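Local coordinates for putative uncharacterized protein (Chaetomium thermophilum, PDB 4XRI) that probably serves as a nuclear import receptor of the importin-beta family, a flexible HEAT-repeat protein thought to bind a small GTPase, at residues S666-S669 / M670-L674; A650-P653 / F654-A658; A713-Q716 / C717-D720; P688-D691 / N692-N695. The protein carries 2 engineered substitutions. All coordinates share one frame; numbering follows the deposited sequence.

Contact 1: residues S666-S669 / M670-L674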
ATOM      1  N   SER A 666       8.468  -4.419 -14.268  1.00 49.52           N
ATOM      2  CA  SER A 666       9.023  -5.109 -13.112  1.00 51.79           C
ATOM      3  C   SER A 666      10.287  -5.891 -13.462  1.00 48.25           C
ATOM      4  O   SER A 666      11.269  -5.853 -12.722  1.00 45.33           O
ATOM      5  CB  SER A 666       7.978  -6.046 -12.506  1.00 50.67           C
ATOM      6  OG  SER A 666       8.353  -6.455 -11.201  1.00 53.16           O
ATOM      7  N   LEU A 667      10.259  -6.598 -14.588  1.00 41.91           N
ATOM      8  CA  LEU A 667      11.419  -7.372 -15.016  1.00 47.60           C
ATOM      9  C   LEU A 667      12.545  -6.456 -15.485  1.00 44.25           C
ATOM     10  O   LEU A 667      13.721  -6.739 -15.261  1.00 39.47           O
ATOM     11  CB  LEU A 667      11.045  -8.348 -16.132  1.00 43.82           C
ATOM     12  CG  LEU A 667      12.190  -9.272 -16.552  1.00 48.03           C
ATOM     13  CD1 LEU A 667      12.699 -10.057 -15.351  1.00 44.25           C
ATOM     14  CD2 LEU A 667      11.760 -10.209 -17.666  1.00 47.53           C
ATOM     15  N   CYS A 668      12.175  -5.358 -16.136  1.00 43.66           N
ATOM     16  CA  CYS A 668      13.150  -4.381 -16.598  1.00 45.84           C
ATOM     17  C   CYS A 668      13.928  -3.832 -15.412  1.00 44.03           C
ATOM     18  O   CYS A 668      15.157  -3.770 -15.441  1.00 38.21           O
ATOM     19  CB  CYS A 668      12.464  -3.245 -17.357  1.00 47.24           C
ATOM     20  SG  CYS A 668      13.611  -2.064 -18.138  1.00 44.96           S
ATOM     21  N   SER A 669      13.199  -3.453 -14.366  1.00 35.99           N
ATOM     22  CA  SER A 669      13.814  -2.970 -13.133  1.00 42.64           C
ATOM     23  C   SER A 669      14.721  -4.028 -12.512  1.00 44.22           C
ATOM     24  O   SER A 669      15.801  -3.716 -12.016  1.00 38.47           O
ATOM     25  CB  SER A 669      12.745  -2.537 -12.126  1.00 45.78           C
ATOM     26  OG  SER A 669      12.201  -1.277 -12.480  1.00 51.17           O
ATOM     27  N   MET A 670      14.273  -5.280 -12.544  1.00 44.12           N
ATOM     28  CA  MET A 670      15.070  -6.395 -12.043  1.00 41.18           C
ATOM     29  C   MET A 670      16.348  -6.569 -12.856  1.00 33.22           C
ATOM     30  O   MET A 670      17.404  -6.891 -12.312  1.00 37.13           O
ATOM     31  CB  MET A 670      14.252  -7.688 -12.069  1.00 42.62           C
ATOM     32  CG  MET A 670      14.976  -8.889 -11.498  1.00 51.10           C
ATOM     33  SD  MET A 670      15.298  -8.739  -9.731  1.00 82.92           S
ATOM     34  CE  MET A 670      13.665  -9.043  -9.061  1.00 97.21           C
ATOM     35  N   ALA A 671      16.238  -6.361 -14.164  1.00 40.08           N
ATOM     36  CA  ALA A 671      17.381  -6.473 -15.060  1.00 39.86           C
ATOM     37  C   ALA A 671      18.437  -5.421 -14.744  1.00 39.21           C
ATOM     38  O   ALA A 671      19.632  -5.710 -14.752  1.00 38.49           O
ATOM     39  CB  ALA A 671      16.928  -6.352 -16.515  1.00 33.01           C
ATOM     40  N   ILE A 672      17.986  -4.199 -14.482  1.00 37.42           N
ATOM     41  CA  ILE A 672      18.885  -3.110 -14.117  1.00 42.53           C
ATOM     42  C   ILE A 672      19.599  -3.431 -12.810  1.00 41.86           C
ATOM     43  O   ILE A 672      20.794  -3.186 -12.667  1.00 39.12           O
ATOM     44  CB  ILE A 672      18.128  -1.781 -13.980  1.00 40.95           C
ATOM     45  CG1 ILE A 672      17.458  -1.421 -15.307  1.00 39.19           C
ATOM     46  CG2 ILE A 672      19.072  -0.675 -13.537  1.00 35.99           C
ATOM     47  CD1 ILE A 672      16.461  -0.284 -15.193  1.00 39.02           C
ATOM     48  N   GLY A 673      18.853  -3.994 -11.866  1.00 38.50           N
ATOM     49  CA  GLY A 673      19.412  -4.430 -10.600  1.00 29.29           C
ATOM     50  C   GLY A 673      20.421  -5.543 -10.816  1.00 36.17           C
ATOM     51  O   GLY A 673      21.430  -5.628 -10.115  1.00 36.05           O
ATOM     52  N   LEU A 674      20.151  -6.401 -11.795  1.00 39.78           N
ATOM     53  CA  LEU A 674      21.058  -7.497 -12.123  1.00 40.85           C
ATOM     54  C   LEU A 674      22.381  -6.980 -12.679  1.00 40.32           C
ATOM     55  O   LEU A 674      23.435  -7.562 -12.427  1.00 37.28           O
ATOM     56  CB  LEU A 674      20.409  -8.456 -13.125  1.00 41.23           C
ATOM     57  CG  LEU A 674      20.029  -9.842 -12.598  1.00 45.54           C
ATOM     58  CD1 LEU A 674      21.258 -10.563 -12.059  1.00 40.10           C
ATOM     59  CD2 LEU A 674      18.952  -9.735 -11.527  1.00 54.97           C
TER

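Contact 2: residues A650-P653 / F654-A658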
ATOM      1  N   ALA A 650      26.281 -17.138 -21.965  1.00 42.76           N
ATOM      2  CA  ALA A 650      24.934 -17.669 -22.122  1.00 42.00           C
ATOM      3  C   ALA A 650      23.883 -16.734 -21.533  1.00 41.74           C
ATOM      4  O   ALA A 650      22.792 -16.592 -22.085  1.00 42.12           O
ATOM      5  CB  ALA A 650      24.832 -19.041 -21.478  1.00 39.35           C
ATOM      6  N   PHE A 651      24.214 -16.089 -20.419  1.00 38.37           N
ATOM      7  CA  PHE A 651      23.225 -15.309 -19.682  1.00 35.97           C
ATOM      8  C   PHE A 651      23.033 -13.880 -20.191  1.00 38.04           C
ATOM      9  O   PHE A 651      21.915 -13.368 -20.169  1.00 33.39           O
ATOM     10  CB  PHE A 651      23.586 -15.266 -18.196  1.00 31.87           C
ATOM     11  CG  PHE A 651      22.675 -14.393 -17.378  1.00 35.91           C
ATOM     12  CD1 PHE A 651      21.309 -14.612 -17.374  1.00 36.15           C
ATOM     13  CD2 PHE A 651      23.185 -13.364 -16.606  1.00 35.74           C
ATOM     14  CE1 PHE A 651      20.466 -13.808 -16.634  1.00 42.26           C
ATOM     15  CE2 PHE A 651      22.346 -12.562 -15.853  1.00 39.84           C
ATOM     16  CZ  PHE A 651      20.987 -12.787 -15.865  1.00 36.56           C
ATOM     17  N   ALA A 652      24.110 -13.244 -20.647  1.00 36.80           N
ATOM     18  CA  ALA A 652      24.059 -11.832 -21.046  1.00 35.89           C
ATOM     19  C   ALA A 652      22.951 -11.497 -22.061  1.00 32.82           C
ATOM     20  O   ALA A 652      22.277 -10.480 -21.903  1.00 39.93           O
ATOM     21  CB  ALA A 652      25.418 -11.379 -21.594  1.00 31.21           C
ATOM     22  N   PRO A 653      22.756 -12.334 -23.103  1.00 34.44           N
ATOM     23  CA  PRO A 653      21.655 -12.006 -24.022  1.00 42.01           C
ATOM     24  C   PRO A 653      20.274 -11.985 -23.358  1.00 44.68           C
ATOM     25  O   PRO A 653      19.434 -11.167 -23.737  1.00 43.50           O
ATOM     26  CB  PRO A 653      21.737 -13.123 -25.069  1.00 43.18           C
ATOM     27  CG  PRO A 653      23.166 -13.508 -25.076  1.00 43.03           C
ATOM     28  CD  PRO A 653      23.591 -13.425 -23.641  1.00 42.13           C
ATOM     29  N   PHE A 654      20.041 -12.864 -22.390  1.00 35.80           N
ATOM     30  CA  PHE A 654      18.787 -12.840 -21.642  1.00 33.47           C
ATOM     31  C   PHE A 654      18.683 -11.553 -20.835  1.00 38.60           C
ATOM     32  O   PHE A 654      17.620 -10.938 -20.757  1.00 35.31           O
ATOM     33  CB  PHE A 654      18.677 -14.050 -20.713  1.00 37.54           C
ATOM     34  CG  PHE A 654      18.433 -15.347 -21.429  1.00 39.38           C
ATOM     35  CD1 PHE A 654      17.143 -15.766 -21.709  1.00 37.57           C
ATOM     36  CD2 PHE A 654      19.490 -16.155 -21.808  1.00 37.49           C
ATOM     37  CE1 PHE A 654      16.913 -16.963 -22.359  1.00 38.75           C
ATOM     38  CE2 PHE A 654      19.268 -17.353 -22.458  1.00 38.35           C
ATOM     39  CZ  PHE A 654      17.977 -17.757 -22.738  1.00 38.97           C
ATOM     40  N   LEU A 655      19.801 -11.152 -20.241  1.00 34.15           N
ATOM     41  CA  LEU A 655      19.865  -9.926 -19.459  1.00 31.74           C
ATOM     42  C   LEU A 655      19.624  -8.701 -20.337  1.00 35.83           C
ATOM     43  O   LEU A 655      18.863  -7.805 -19.968  1.00 35.84           O
ATOM     44  CB  LEU A 655      21.218  -9.816 -18.755  1.00 30.41           C
ATOM     45  CG  LEU A 655      21.426  -8.592 -17.862  1.00 33.35           C
ATOM     46  CD1 LEU A 655      20.290  -8.469 -16.863  1.00 38.06           C
ATOM     47  CD2 LEU A 655      22.766  -8.676 -17.146  1.00 36.66           C
ATOM     48  N   TYR A 656      20.276  -8.674 -21.497  1.00 37.52           N
ATOM     49  CA  TYR A 656      20.092  -7.601 -22.470  1.00 39.39           C
ATOM     50  C   TYR A 656      18.623  -7.434 -22.846  1.00 40.61           C
ATOM     51  O   TYR A 656      18.102  -6.321 -22.882  1.00 40.73           O
ATOM     52  CB  TYR A 656      20.909  -7.870 -23.738  1.00 37.27           C
ATOM     53  CG  TYR A 656      22.405  -7.906 -23.538  1.00 38.55           C
ATOM     54  CD1 TYR A 656      23.009  -7.208 -22.499  1.00 42.85           C
ATOM     55  CD2 TYR A 656      23.217  -8.639 -24.394  1.00 38.50           C
ATOM     56  CE1 TYR A 656      24.380  -7.240 -22.317  1.00 38.77           C
ATOM     57  CE2 TYR A 656      24.587  -8.679 -24.222  1.00 45.86           C
ATOM     58  CZ  TYR A 656      25.162  -7.979 -23.183  1.00 43.93           C
ATOM     59  OH  TYR A 656      26.527  -8.016 -23.012  1.00 45.56           O
ATOM     60  N   ASN A 657      17.966  -8.553 -23.123  1.00 44.61           N
ATOM     61  CA  ASN A 657      16.585  -8.539 -23.588  1.00 45.26           C
ATOM     62  C   ASN A 657      15.629  -8.024 -22.522  1.00 42.77           C
ATOM     63  O   ASN A 657      14.678  -7.305 -22.824  1.00 40.29           O
ATOM     64  CB  ASN A 657      16.165  -9.937 -24.034  1.00 48.08           C
ATOM     65  CG  ASN A 657      15.006  -9.910 -25.003  1.00 58.42           C
ATOM     66  OD1 ASN A 657      13.874 -10.242 -24.647  1.00 52.40           O
ATOM     67  ND2 ASN A 657      15.279  -9.499 -26.239  1.00 54.06           N
ATOM     68  N   ALA A 658      15.893  -8.394 -21.273  1.00 38.61           N
ATOM     69  CA  ALA A 658      15.107  -7.900 -20.150  1.00 44.61           C
ATOM     70  C   ALA A 658      15.322  -6.401 -19.976  1.00 43.56           C
ATOM     71  O   ALA A 658      14.382  -5.657 -19.690  1.00 38.06           O
ATOM     72  CB  ALA A 658      15.472  -8.647 -18.875  1.00 43.69           C
TER

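Contact 3: residues A713-Q716 / C717-D720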
ATOM      1  N   ALA A 713      17.424   3.884 -10.608  1.00 38.64           N
ATOM      2  CA  ALA A 713      18.210   2.653 -10.568  1.00 42.79           C
ATOM      3  C   ALA A 713      19.261   2.635 -11.677  1.00 37.00           C
ATOM      4  O   ALA A 713      20.339   2.063 -11.515  1.00 32.44           O
ATOM      5  CB  ALA A 713      17.305   1.444 -10.679  1.00 37.93           C
ATOM      6  N   ILE A 714      18.941   3.266 -12.802  1.00 35.57           N
ATOM      7  CA  ILE A 714      19.863   3.337 -13.934  1.00 38.37           C
ATOM      8  C   ILE A 714      21.092   4.183 -13.591  1.00 37.20           C
ATOM      9  O   ILE A 714      22.219   3.853 -13.972  1.00 39.19           O
ATOM     10  CB  ILE A 714      19.165   3.913 -15.184  1.00 34.45           C
ATOM     11  CG1 ILE A 714      18.209   2.878 -15.778  1.00 33.04           C
ATOM     12  CG2 ILE A 714      20.177   4.343 -16.234  1.00 32.08           C
ATOM     13  CD1 ILE A 714      17.384   3.405 -16.932  1.00 36.85           C
ATOM     14  N   LEU A 715      20.867   5.265 -12.852  1.00 29.44           N
ATOM     15  CA  LEU A 715      21.960   6.136 -12.431  1.00 36.02           C
ATOM     16  C   LEU A 715      22.843   5.439 -11.408  1.00 38.37           C
ATOM     17  O   LEU A 715      24.068   5.525 -11.474  1.00 35.06           O
ATOM     18  CB  LEU A 715      21.418   7.444 -11.858  1.00 36.20           C
ATOM     19  CG  LEU A 715      20.527   8.246 -12.807  1.00 39.61           C
ATOM     20  CD1 LEU A 715      20.176   9.587 -12.197  1.00 38.31           C
ATOM     21  CD2 LEU A 715      21.192   8.419 -14.170  1.00 36.00           C
ATOM     22  N   GLN A 716      22.211   4.746 -10.464  1.00 33.46           N
ATOM     23  CA  GLN A 716      22.935   3.925  -9.498  1.00 33.33           C
ATOM     24  C   GLN A 716      23.784   2.906 -10.243  1.00 30.85           C
ATOM     25  O   GLN A 716      24.924   2.625  -9.870  1.00 36.14           O
ATOM     26  CB  GLN A 716      21.970   3.215  -8.540  1.00 38.45           C
ATOM     27  CG  GLN A 716      22.647   2.216  -7.620  1.00 43.02           C
ATOM     28  CD  GLN A 716      21.654   1.369  -6.836  1.00 54.99           C
ATOM     29  OE1 GLN A 716      20.559   1.819  -6.489  1.00 53.76           O
ATOM     30  NE2 GLN A 716      22.037   0.129  -6.558  1.00 58.29           N
ATOM     31  N   CYS A 717      23.213   2.369 -11.315  1.00 33.56           N
ATOM     32  CA  CYS A 717      23.892   1.400 -12.158  1.00 35.59           C
ATOM     33  C   CYS A 717      25.128   2.000 -12.830  1.00 33.85           C
ATOM     34  O   CYS A 717      26.170   1.345 -12.927  1.00 34.96           O
ATOM     35  CB  CYS A 717      22.922   0.867 -13.207  1.00 41.08           C
ATOM     36  SG  CYS A 717      23.409  -0.678 -13.941  1.00 48.00           S
ATOM     37  N   PHE A 718      25.003   3.244 -13.291  1.00 33.03           N
ATOM     38  CA  PHE A 718      26.133   3.980 -13.859  1.00 32.40           C
ATOM     39  C   PHE A 718      27.304   4.002 -12.886  1.00 39.38           C
ATOM     40  O   PHE A 718      28.457   3.852 -13.280  1.00 33.61           O
ATOM     41  CB  PHE A 718      25.736   5.418 -14.218  1.00 31.86           C
ATOM     42  CG  PHE A 718      24.891   5.530 -15.455  1.00 30.79           C
ATOM     43  CD1 PHE A 718      24.859   4.510 -16.392  1.00 32.19           C
ATOM     44  CD2 PHE A 718      24.134   6.668 -15.686  1.00 34.50           C
ATOM     45  CE1 PHE A 718      24.081   4.623 -17.531  1.00 29.03           C
ATOM     46  CE2 PHE A 718      23.357   6.786 -16.820  1.00 36.68           C
ATOM     47  CZ  PHE A 718      23.329   5.760 -17.744  1.00 37.38           C
ATOM     48  N   GLY A 719      26.991   4.189 -11.611  1.00 31.77           N
ATOM     49  CA  GLY A 719      27.995   4.226 -10.567  1.00 31.06           C
ATOM     50  C   GLY A 719      28.724   2.907 -10.428  1.00 35.05           C
ATOM     51  O   GLY A 719      29.944   2.877 -10.299  1.00 37.23           O
ATOM     52  N   ASP A 720      27.971   1.812 -10.463  1.00 38.15           N
ATOM     53  CA  ASP A 720      28.550   0.475 -10.362  1.00 38.15           C
ATOM     54  C   ASP A 720      29.426   0.133 -11.564  1.00 36.13           C
ATOM     55  O   ASP A 720      30.487  -0.479 -11.413  1.00 39.29           O
ATOM     56  CB  ASP A 720      27.445  -0.572 -10.213  1.00 38.39           C
ATOM     57  CG  ASP A 720      26.678  -0.427  -8.914  1.00 38.17           C
ATOM     58  OD1 ASP A 720      27.318  -0.189  -7.870  1.00 41.57           O
ATOM     59  OD2 ASP A 720      25.438  -0.550  -8.935  1.00 40.80           O
TER

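Contact 4: residues P688-D691 / N692-N695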
ATOM      1  N   PRO A 688      34.061  -6.237 -20.078  1.00 40.94           N
ATOM      2  CA  PRO A 688      33.751  -6.467 -21.495  1.00 41.99           C
ATOM      3  C   PRO A 688      32.262  -6.423 -21.862  1.00 45.41           C
ATOM      4  O   PRO A 688      31.941  -6.371 -23.049  1.00 45.33           O
ATOM      5  CB  PRO A 688      34.315  -7.872 -21.743  1.00 50.07           C
ATOM      6  CG  PRO A 688      35.414  -8.003 -20.769  1.00 52.77           C
ATOM      7  CD  PRO A 688      34.923  -7.308 -19.541  1.00 47.72           C
ATOM      8  N   TYR A 689      31.372  -6.446 -20.875  1.00 41.70           N
ATOM      9  CA  TYR A 689      29.938  -6.455 -21.152  1.00 39.60           C
ATOM     10  C   TYR A 689      29.294  -5.099 -20.894  1.00 38.03           C
ATOM     11  O   TYR A 689      28.103  -4.909 -21.143  1.00 39.81           O
ATOM     12  CB  TYR A 689      29.234  -7.514 -20.303  1.00 39.39           C
ATOM     13  CG  TYR A 689      29.925  -8.856 -20.296  1.00 40.07           C
ATOM     14  CD1 TYR A 689      29.688  -9.787 -21.299  1.00 45.02           C
ATOM     15  CD2 TYR A 689      30.811  -9.195 -19.282  1.00 44.46           C
ATOM     16  CE1 TYR A 689      30.319 -11.017 -21.293  1.00 45.99           C
ATOM     17  CE2 TYR A 689      31.445 -10.421 -19.266  1.00 46.19           C
ATOM     18  CZ  TYR A 689      31.196 -11.327 -20.274  1.00 51.97           C
ATOM     19  OH  TYR A 689      31.825 -12.549 -20.262  1.00 67.87           O
ATOM     20  N   CYS A 690      30.087  -4.158 -20.396  1.00 42.01           N
ATOM     21  CA  CYS A 690      29.545  -2.895 -19.913  1.00 34.40           C
ATOM     22  C   CYS A 690      29.164  -1.916 -21.017  1.00 36.94           C
ATOM     23  O   CYS A 690      28.342  -1.029 -20.796  1.00 43.39           O
ATOM     24  CB  CYS A 690      30.538  -2.236 -18.959  1.00 28.88           C
ATOM     25  SG  CYS A 690      30.577  -3.026 -17.337  1.00 37.56           S
ATOM     26  N   ASP A 691      29.746  -2.067 -22.203  1.00 30.10           N
ATOM     27  CA  ASP A 691      29.366  -1.207 -23.320  1.00 38.09           C
ATOM     28  C   ASP A 691      27.955  -1.549 -23.778  1.00 37.77           C
ATOM     29  O   ASP A 691      27.167  -0.665 -24.119  1.00 40.88           O
ATOM     30  CB  ASP A 691      30.344  -1.335 -24.489  1.00 43.28           C
ATOM     31  CG  ASP A 691      30.109  -0.280 -25.559  1.00 49.03           C
ATOM     32  OD1 ASP A 691      30.342   0.916 -25.278  1.00 49.21           O
ATOM     33  OD2 ASP A 691      29.691  -0.642 -26.679  1.00 57.29           O
ATOM     34  N   ASN A 692      27.649  -2.843 -23.791  1.00 35.83           N
ATOM     35  CA  ASN A 692      26.303  -3.310 -24.094  1.00 37.49           C
ATOM     36  C   ASN A 692      25.317  -2.848 -23.029  1.00 35.10           C
ATOM     37  O   ASN A 692      24.202  -2.431 -23.344  1.00 37.31           O
ATOM     38  CB  ASN A 692      26.275  -4.833 -24.213  1.00 43.34           C
ATOM     39  CG  ASN A 692      26.840  -5.322 -25.529  1.00 52.89           C
ATOM     40  OD1 ASN A 692      26.655  -4.689 -26.567  1.00 63.36           O
ATOM     41  ND2 ASN A 692      27.528  -6.456 -25.493  1.00 47.41           N
ATOM     42  N   PHE A 693      25.742  -2.920 -21.771  1.00 31.46           N
ATOM     43  CA  PHE A 693      24.941  -2.429 -20.657  1.00 35.14           C
ATOM     44  C   PHE A 693      24.613  -0.954 -20.838  1.00 37.11           C
ATOM     45  O   PHE A 693      23.449  -0.559 -20.780  1.00 35.39           O
ATOM     46  CB  PHE A 693      25.669  -2.635 -19.325  1.00 33.80           C
ATOM     47  CG  PHE A 693      25.771  -4.072 -18.900  1.00 37.66           C
ATOM     48  CD1 PHE A 693      24.882  -5.020 -19.382  1.00 34.22           C
ATOM     49  CD2 PHE A 693      26.756  -4.475 -18.015  1.00 37.90           C
ATOM     50  CE1 PHE A 693      24.977  -6.342 -18.990  1.00 42.92           C
ATOM     51  CE2 PHE A 693      26.856  -5.793 -17.618  1.00 40.61           C
ATOM     52  CZ  PHE A 693      25.967  -6.728 -18.108  1.00 43.29           C
ATOM     53  N   MET A 694      25.652  -0.151 -21.056  1.00 33.98           N
ATOM     54  CA  MET A 694      25.498   1.293 -21.216  1.00 29.96           C
ATOM     55  C   MET A 694      24.538   1.642 -22.348  1.00 35.92           C
ATOM     56  O   MET A 694      23.702   2.536 -22.206  1.00 38.18           O
ATOM     57  CB  MET A 694      26.857   1.957 -21.462  1.00 37.13           C
ATOM     58  CG  MET A 694      27.770   1.985 -20.241  1.00 38.39           C
ATOM     59  SD  MET A 694      27.072   2.914 -18.860  1.00 36.79           S
ATOM     60  CE  MET A 694      27.006   4.559 -19.564  1.00 34.74           C
ATOM     61  N   ASN A 695      24.659   0.935 -23.468  1.00 31.86           N
ATOM     62  CA  ASN A 695      23.781   1.163 -24.608  1.00 34.90           C
ATOM     63  C   ASN A 695      22.310   0.943 -24.261  1.00 36.43           C
ATOM     64  O   ASN A 695      21.449   1.739 -24.646  1.00 35.69           O
ATOM     65  CB  ASN A 695      24.179   0.260 -25.776  1.00 33.38           C
ATOM     66  CG  ASN A 695      25.452   0.721 -26.459  1.00 46.39           C
ATOM     67  OD1 ASN A 695      25.894   1.855 -26.277  1.00 48.35           O
ATOM     68  ND2 ASN A 695      26.046  -0.159 -27.254  1.00 45.16           N
TER
HETATM   69  O   HOH W   1      29.791  -4.852 -24.172  1.00 38.77           O
HETATM   70  O   HOH W   2      28.697   0.715 -28.445  1.00 54.59           O
HETATM   71  O   HOH W   3      28.503   2.791 -26.055  1.00 61.39           O

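Contact 1: residues S666-S669 / M670-L674
Leu-667 and Met-670 meet one turn apart on helix 665-682, one of the helices of the importin-beta HEAT-repeat solenoid, and they do so end against root. The CD1 methyl of Leu-667 lies 4.3 Å from CB of Met-670, a loose apolar touch, while the remainder of the methionine turns away. Its CG stands anti to the backbone N (chi1 -177°) and the chain then bends at both of the next torsions, so that the thioether side chain settles on Glu-627 and Phe-630 of helix 625-640. Leu-667 rests on the same helix through Pro-626, and the hydroxyl of Ser-666 is hydrogen-bonded to the carboxylate of Glu-627.

A second pair, Cys-668 and Ile-672, is wider spaced, with SG 4.5 Å from the CD1 methyl. Here the longer branch of the isoleucine lies beside its backbone N (chi1 -60°) and runs back along the helix, which brings CG1 to 3.3 Å from Cys-668 O. Both side chains also reach Phe-710, and Ile-672 continues onto Ala-713 and Ile-714 of helix 711-725. Ala-671, whose short side chain permits close approach, faces helix 648-660 at Ala-658 and Leu-659.

Beneath these groups the backbone is regular, with four successive i to i+4 hydrogen bonds. The shortest joins Ala-671 N to Leu-667 O at 2.8 Å; in the last, Gly-673 N donates to Ser-669 O over 3.1 Å with an N-H...O angle of 159°.

Contact 2: residues A650-P653 / F654-A658
Helix 648-660 of the HEAT-repeat solenoid carries a proline-induced kink, and Ala-652 and Tyr-656 meet across it. Because Pro-653 has no N-H to offer, the bond to the preceding turn is missing at that point; the next turn is firmly closed, Tyr-656 N donating to Ala-652 O over 2.7 Å, nearly straight at 167°. The same carbonyl oxygen lies over one face of the tyrosine ring, 3.0 Å above its plane and offset toward the rim. CB of Ala-652 makes an off-centre CH-pi contact farther out, 3.8 Å from CZ. With CG beside its own backbone N (chi1 -63°), the ring folds back over this turn, and its hydroxyl is hydrogen-bonded to Asn-692 of helix 690-701.

Phe-651 receives Leu-655 over one face: CB of the leucine stands above the rim of the ring, and its CD2 methyl is 4.1 Å from CE2. Phe-654 instead presents an edge, CD2 lying 3.3 Å from Ala-650 O in the plane of the ring, while the side chain packs on Leu-613 and Leu-616 of helix 605-616. With Leu-655 on helix 665-682, helix 648-660 packs between its neighbours as in the stacked antiparallel helices of a HEAT-repeat alpha-solenoid.

Contact 3: residues A713-Q716 / C717-D720
Ile-714 and Phe-718 stand one turn apart on helix 711-725; the two side chains run alongside each other in the same direction, forming the apolar part of this buried contact. The CG2 methyl of Ile-714 makes a CH-pi contact over the ring, 4.2 Å from the Phe-718 centroid and 3.8 Å from CZ. Leu-715 comes to the ring obliquely, its CD2 methyl 3.7 Å from CD2 of Phe-718. Held beside the backbone N (chi1 -75°), the phenyl group folds back along the helix, and Ile-714 O sits above the same face as the CG2 methyl, offset toward the rim. Replacing Phe-718 by an alanine would probably open a gap beside Ile-714 CG2 and Leu-715 CD2 and deprive Met-694 and Val-736 of the ring they pack against.

The backbone bonds are of the usual helical kind; Phe-718 N, for example, donates to Ile-714 O over 2.9 Å.

The polar side chains behave differently. Asp-720 N is hydrogen-bonded to Gln-716 O at 3.2 Å, but the carboxylate does not join in: its OD2 merely passes Gln-716 O, acceptor beside acceptor. The carboxylate is held from helix 665-682, OD1 in a salt bridge with Arg-680 and OD2 hydrogen-bonded to Ser-676. Both oxygens of the buried acid thus have partners, and the nearby arginine probably favours the charged form. The Gln-716 amide is turned 82° from this carboxylate. A helix packed mainly through apolar side chains, with a buried aspartate tied to a neighbouring helix, is in keeping with the interior of a HEAT-repeat solenoid.

Contact 4: residues P688-D691 / N692-N695
Phe-693 folds back over Tyr-689 and Cys-690 at the start of helix 690-701. Its CB lies 3.4 Å from Cys-690 O, and with CG set beside the backbone N (chi1 -70°) the ring swings over the carbonyl of Tyr-689, CG being 3.3 Å from that oxygen. The oxygen faces the ring and also accepts Phe-693 N over 3.2 Å. Farther out, CD2 meets Cys-690 SG at 4.1 Å in an oblique sulfur-aromatic contact, and CE2 and, at the tip, CZ each lie 4.0 Å from CB of Tyr-689. With a serine in place of Phe-693, the Tyr-689 carbonyl and Cys-690 SG would probably lose their cover and a gap would open toward Leu-655.

On the exposed side a water bridges Asp-691 and Asn-695, donating to Asp-691 OD1 at 2.7 Å and to Asn-695 OD1 at 2.8 Å; Asp-691 OD1 is also hydrogen-bonded to Tyr-732. A further water links Pro-688 O to the N-H of Asn-692.

The inner side of the turn packs on several helices: Phe-693 meets Leu-655 and Leu-659 of helix 648-660 and Val-675 of helix 665-682, Cys-690 faces Ile-721 and Ile-725 of helix 711-725, and Met-694 reaches Val-736 of helix 730-743.

Overall arrangement
The four contacts lie on four consecutive helices of the C-terminal half, on the same side of the chain's centre. Contact 1 joins two of the others. Its centre is 11 Å from that of contact 2, and the two touch through Ala-671 CB and Ala-658 CB, 3.6 Å apart; it meets contact 3, centred 12 Å away, through Ile-672 CD1, 3.7 Å from Ile-714 CG1. Contact 4 also touches both, through Phe-693 CE1, 3.5 Å from Tyr-656 CE1, and through Met-694 CE, 3.6 Å from Phe-718 CE1. Contacts 2 and 3 do not touch, their nearest atoms being about 9 Å apart. Glycerol, probably from the crystallisation liquor, lies near Leu-667 of contact 1 and Asn-657 of contact 2.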